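Local coordinates for xylulose kinase (Bifidobacterium adolescentis ATCC 15703, PDB 3I8B), which probably phosphorylates D-xylulose at the expense of ATP, giving D-xylulose 5-phosphate and ADP, as a member of the FGGY carbohydrate kinase family, at residues 363-371 with 382-393. Sequence-based numbering, arbitrary orientation.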
loop_
_atom_site.group_PDB
_atom_site.type_symbol
_atom_site.label_atom_id
_atom_site.label_comp_id
_atom_site.label_asym_id
_atom_site.label_seq_id
_atom_site.Cartn_x
_atom_site.Cartn_y
_atom_site.Cartn_z
ATOM N N ASN A 363 12.677 13.595 30.654
ATOM C CA ASN A 363 13.414 14.659 31.316
ATOM C C ASN A 363 14.199 15.526 30.333
ATOM O O ASN A 363 15.312 15.962 30.633
ATOM C CB ASN A 363 14.341 14.071 32.382
ATOM C CG ASN A 363 13.577 13.565 33.593
ATOM O OD1 ASN A 363 13.073 14.357 34.395
ATOM N ND2 ASN A 363 13.474 12.242 33.725
ATOM N N GLY A 364 13.622 15.740 29.152
ATOM C CA GLY A 364 14.129 16.732 28.221
ATOM C C GLY A 364 14.840 16.207 26.991
ATOM O O GLY A 364 15.099 16.959 26.060
ATOM N N ILE A 365 15.159 14.921 26.977
ATOM C CA ILE A 365 15.817 14.336 25.818
ATOM C C ILE A 365 14.812 13.971 24.729
ATOM O O ILE A 365 13.813 13.297 24.979
ATOM C CB ILE A 365 16.607 13.084 26.193
ATOM C CG1 ILE A 365 17.733 13.440 27.174
ATOM C CG2 ILE A 365 17.145 12.396 24.938
ATOM C CD1 ILE A 365 18.474 12.219 27.697
ATOM N N THR A 366 15.098 14.417 23.515
ATOM C CA THR A 366 14.258 14.112 22.370
ATOM C C THR A 366 15.070 13.394 21.299
ATOM O O THR A 366 16.193 13.802 20.969
ATOM C CB THR A 366 13.680 15.389 21.762
ATOM O OG1 THR A 366 12.832 16.030 22.720
ATOM C CG2 THR A 366 12.885 15.072 20.506
ATOM N N LEU A 367 14.503 12.316 20.773
ATOM C CA LEU A 367 15.069 11.621 19.628
ATOM C C LEU A 367 14.241 11.927 18.392
ATOM O O LEU A 367 13.019 11.752 18.418
ATOM C CB LEU A 367 15.056 10.106 19.865
ATOM C CG LEU A 367 15.416 9.259 18.638
ATOM C CD1 LEU A 367 16.823 9.628 18.117
ATOM C CD2 LEU A 367 15.311 7.760 18.934
ATOM N N VAL A 368 14.891 12.410 17.334
ATOM C CA VAL A 368 14.286 12.446 16.006
ATOM C C VAL A 368 14.898 11.287 15.239
ATOM O O VAL A 368 16.038 11.366 14.780
ATOM C CB VAL A 368 14.541 13.774 15.263
ATOM C CG1 VAL A 368 13.949 13.726 13.840
ATOM C CG2 VAL A 368 13.958 14.938 16.043
ATOM N N PRO A 369 14.140 10.193 15.099
ATOM C CA PRO A 369 14.721 8.898 14.746
ATOM C C PRO A 369 14.883 8.667 13.253
ATOM O O PRO A 369 14.487 7.599 12.787
ATOM C CB PRO A 369 13.676 7.900 15.268
ATOM C CG PRO A 369 12.449 8.721 15.632
ATOM C CD PRO A 369 12.670 10.117 15.168
ATOM N N TYR A 370 15.449 9.618 12.520
ATOM C CA TYR A 370 15.604 9.443 11.079
ATOM C C TYR A 370 16.842 8.606 10.740
ATOM O O TYR A 370 17.656 8.984 9.897
ATOM C CB TYR A 370 15.642 10.793 10.353
ATOM C CG TYR A 370 14.417 11.661 10.567
ATOM C CD1 TYR A 370 13.236 11.133 11.089
ATOM C CD2 TYR A 370 14.431 13.006 10.220
ATOM C CE1 TYR A 370 12.112 11.931 11.281
ATOM C CE2 TYR A 370 13.324 13.800 10.404
ATOM C CZ TYR A 370 12.171 13.262 10.933
ATOM O OH TYR A 370 11.082 14.072 11.107
ATOM N N PHE A 371 16.983 7.463 11.396
ATOM C CA PHE A 371 18.080 6.561 11.076
ATOM C C PHE A 371 18.013 6.244 9.597
ATOM O O PHE A 371 17.009 5.710 9.124
ATOM C CB PHE A 371 17.974 5.277 11.894
ATOM C CG PHE A 371 18.072 5.497 13.369
ATOM C CD1 PHE A 371 19.306 5.615 13.985
ATOM C CD2 PHE A 371 16.928 5.602 14.143
ATOM C CE1 PHE A 371 19.402 5.823 15.344
ATOM C CE2 PHE A 371 17.015 5.810 15.508
ATOM C CZ PHE A 371 18.251 5.925 16.109
ATOM N N ALA A 382 18.682 12.448 5.563
ATOM C CA ALA A 382 18.648 12.837 6.966
ATOM C C ALA A 382 19.259 11.754 7.833
ATOM O O ALA A 382 19.410 10.603 7.420
ATOM C CB ALA A 382 17.216 13.125 7.408
ATOM N N THR A 383 19.603 12.131 9.051
ATOM C CA THR A 383 20.188 11.209 9.990
ATOM C C THR A 383 19.495 11.411 11.342
ATOM O O THR A 383 18.880 12.450 11.566
ATOM C CB THR A 383 21.707 11.483 10.093
ATOM O OG1 THR A 383 22.359 10.358 10.690
ATOM C CG2 THR A 383 21.972 12.749 10.898
ATOM N N ALA A 384 19.579 10.431 12.240
ATOM C CA ALA A 384 18.904 10.552 13.532
ATOM C C ALA A 384 19.652 11.456 14.511
ATOM O O ALA A 384 20.892 11.541 14.477
ATOM C CB ALA A 384 18.652 9.170 14.146
ATOM N N THR A 385 18.893 12.103 15.397
ATOM C CA THR A 385 19.437 13.124 16.294
ATOM C C THR A 385 18.865 13.082 17.717
ATOM O O THR A 385 17.665 13.230 17.901
ATOM C CB THR A 385 19.127 14.517 15.743
ATOM O OG1 THR A 385 19.782 14.696 14.482
ATOM C CG2 THR A 385 19.586 15.599 16.717
ATOM N N PHE A 386 19.732 12.900 18.716
ATOM C CA PHE A 386 19.360 13.096 20.121
ATOM C C PHE A 386 19.648 14.536 20.521
ATOM O O PHE A 386 20.768 15.013 20.336
ATOM C CB PHE A 386 20.186 12.192 21.041
ATOM C CG PHE A 386 19.615 10.807 21.230
ATOM C CD1 PHE A 386 18.367 10.627 21.806
ATOM C CD2 PHE A 386 20.346 9.688 20.861
ATOM C CE1 PHE A 386 17.845 9.344 21.998
ATOM C CE2 PHE A 386 19.842 8.404 21.041
ATOM C CZ PHE A 386 18.589 8.229 21.615
ATOM N N SER A 387 18.658 15.212 21.097
ATOM C CA SER A 387 18.848 16.585 21.555
ATOM C C SER A 387 18.360 16.777 22.997
ATOM O O SER A 387 17.806 15.864 23.596
ATOM C CB SER A 387 18.145 17.572 20.614
ATOM O OG SER A 387 16.737 17.411 20.660
ATOM N N GLY A 388 18.587 17.971 23.546
ATOM C CA GLY A 388 18.126 18.310 24.885
ATOM C C GLY A 388 18.915 17.632 25.997
ATOM O O GLY A 388 18.474 17.581 27.145
HETATM N N MSE A 389 20.095 17.123 25.665
HETATM C CA MSE A 389 20.894 16.410 26.645
HETATM C C MSE A 389 21.609 17.314 27.619
HETATM O O MSE A 389 22.080 18.400 27.269
HETATM C CB MSE A 389 21.874 15.462 25.980
HETATM C CG MSE A 389 21.250 14.127 25.664
HETATM SE SE MSE A 389 22.493 13.026 24.666
HETATM C CE MSE A 389 23.969 12.984 25.937
ATOM N N THR A 390 21.715 16.797 28.834
ATOM C CA THR A 390 22.106 17.522 30.026
ATOM C C THR A 390 22.884 16.520 30.879
ATOM O O THR A 390 22.662 15.318 30.750
ATOM C CB THR A 390 20.810 17.990 30.742
ATOM O OG1 THR A 390 20.681 19.413 30.616
ATOM C CG2 THR A 390 20.783 17.596 32.203
ATOM N N LEU A 391 23.802 16.975 31.732
ATOM C CA LEU A 391 24.512 16.019 32.589
ATOM C C LEU A 391 23.506 15.234 33.446
ATOM O O LEU A 391 23.532 14.000 33.481
ATOM C CB LEU A 391 25.572 16.696 33.472
ATOM C CG LEU A 391 26.445 15.759 34.334
ATOM C CD1 LEU A 391 27.150 14.682 33.494
ATOM C CD2 LEU A 391 27.474 16.535 35.165
ATOM N N ALA A 392 22.609 15.959 34.110
ATOM C CA ALA A 392 21.580 15.341 34.944
ATOM C C ALA A 392 20.703 14.329 34.195
ATOM O O ALA A 392 20.400 13.256 34.719
ATOM C CB ALA A 392 20.705 16.420 35.596
ATOM N N ASN A 393 20.295 14.660 32.973
ATOM C CA ASN A 393 19.338 13.803 32.277
ATOM C C ASN A 393 19.944 12.763 31.340
ATOM O O ASN A 393 19.228 11.910 30.815
ATOM C CB ASN A 393 18.244 14.628 31.579
ATOM C CG ASN A 393 18.731 15.314 30.311
ATOM O OD1 ASN A 393 19.833 15.045 29.818
ATOM N ND2 ASN A 393 17.901 16.205 29.770
#
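With chi1 at 75°, Asn-393 places CG between its backbone N and carbonyl carbon, and ND2 reaches Asn-363 O at 2.7 Å. The same nitrogen gives a nearly straight bond to Gly-388 O (3.0 Å, 173°), a partner lying in the amide plane; two carbonyls from different segments thus fix the amide's rotation. Leu-367 turns CG anti to its backbone N (chi1 171°), and CD1 settles over one face of the Phe-386 ring, 4.0 Å from its centroid, a CH-pi contact. Ile-365 CG2 approaches that ring obliquely. Farther along, Ala-384 CB sits over the centre of the Phe-371 ring, 3.5 Å from the centroid. The Leu-367/Phe-386 pair is flanked by the hydrogen-bonded pairs Thr-366/Ser-387 and Val-368/Thr-385, with Ser-387 N 2.8 Å from Thr-366 O. This two-stranded antiparallel ribbon belongs to the C-terminal FGGY domain, away from the annotated sites; Phe-403 of helix 396-420 meets Phe-386 edge-to-face. Replacing Asn-393 by alanine removes the amide, and the carbonyls of Asn-363 and Gly-388 would probably lose the donor that ties them together. Backbone pairing therefore sets the register, CH-pi packing backs one face, and a single amide ties the segments beyond the strands.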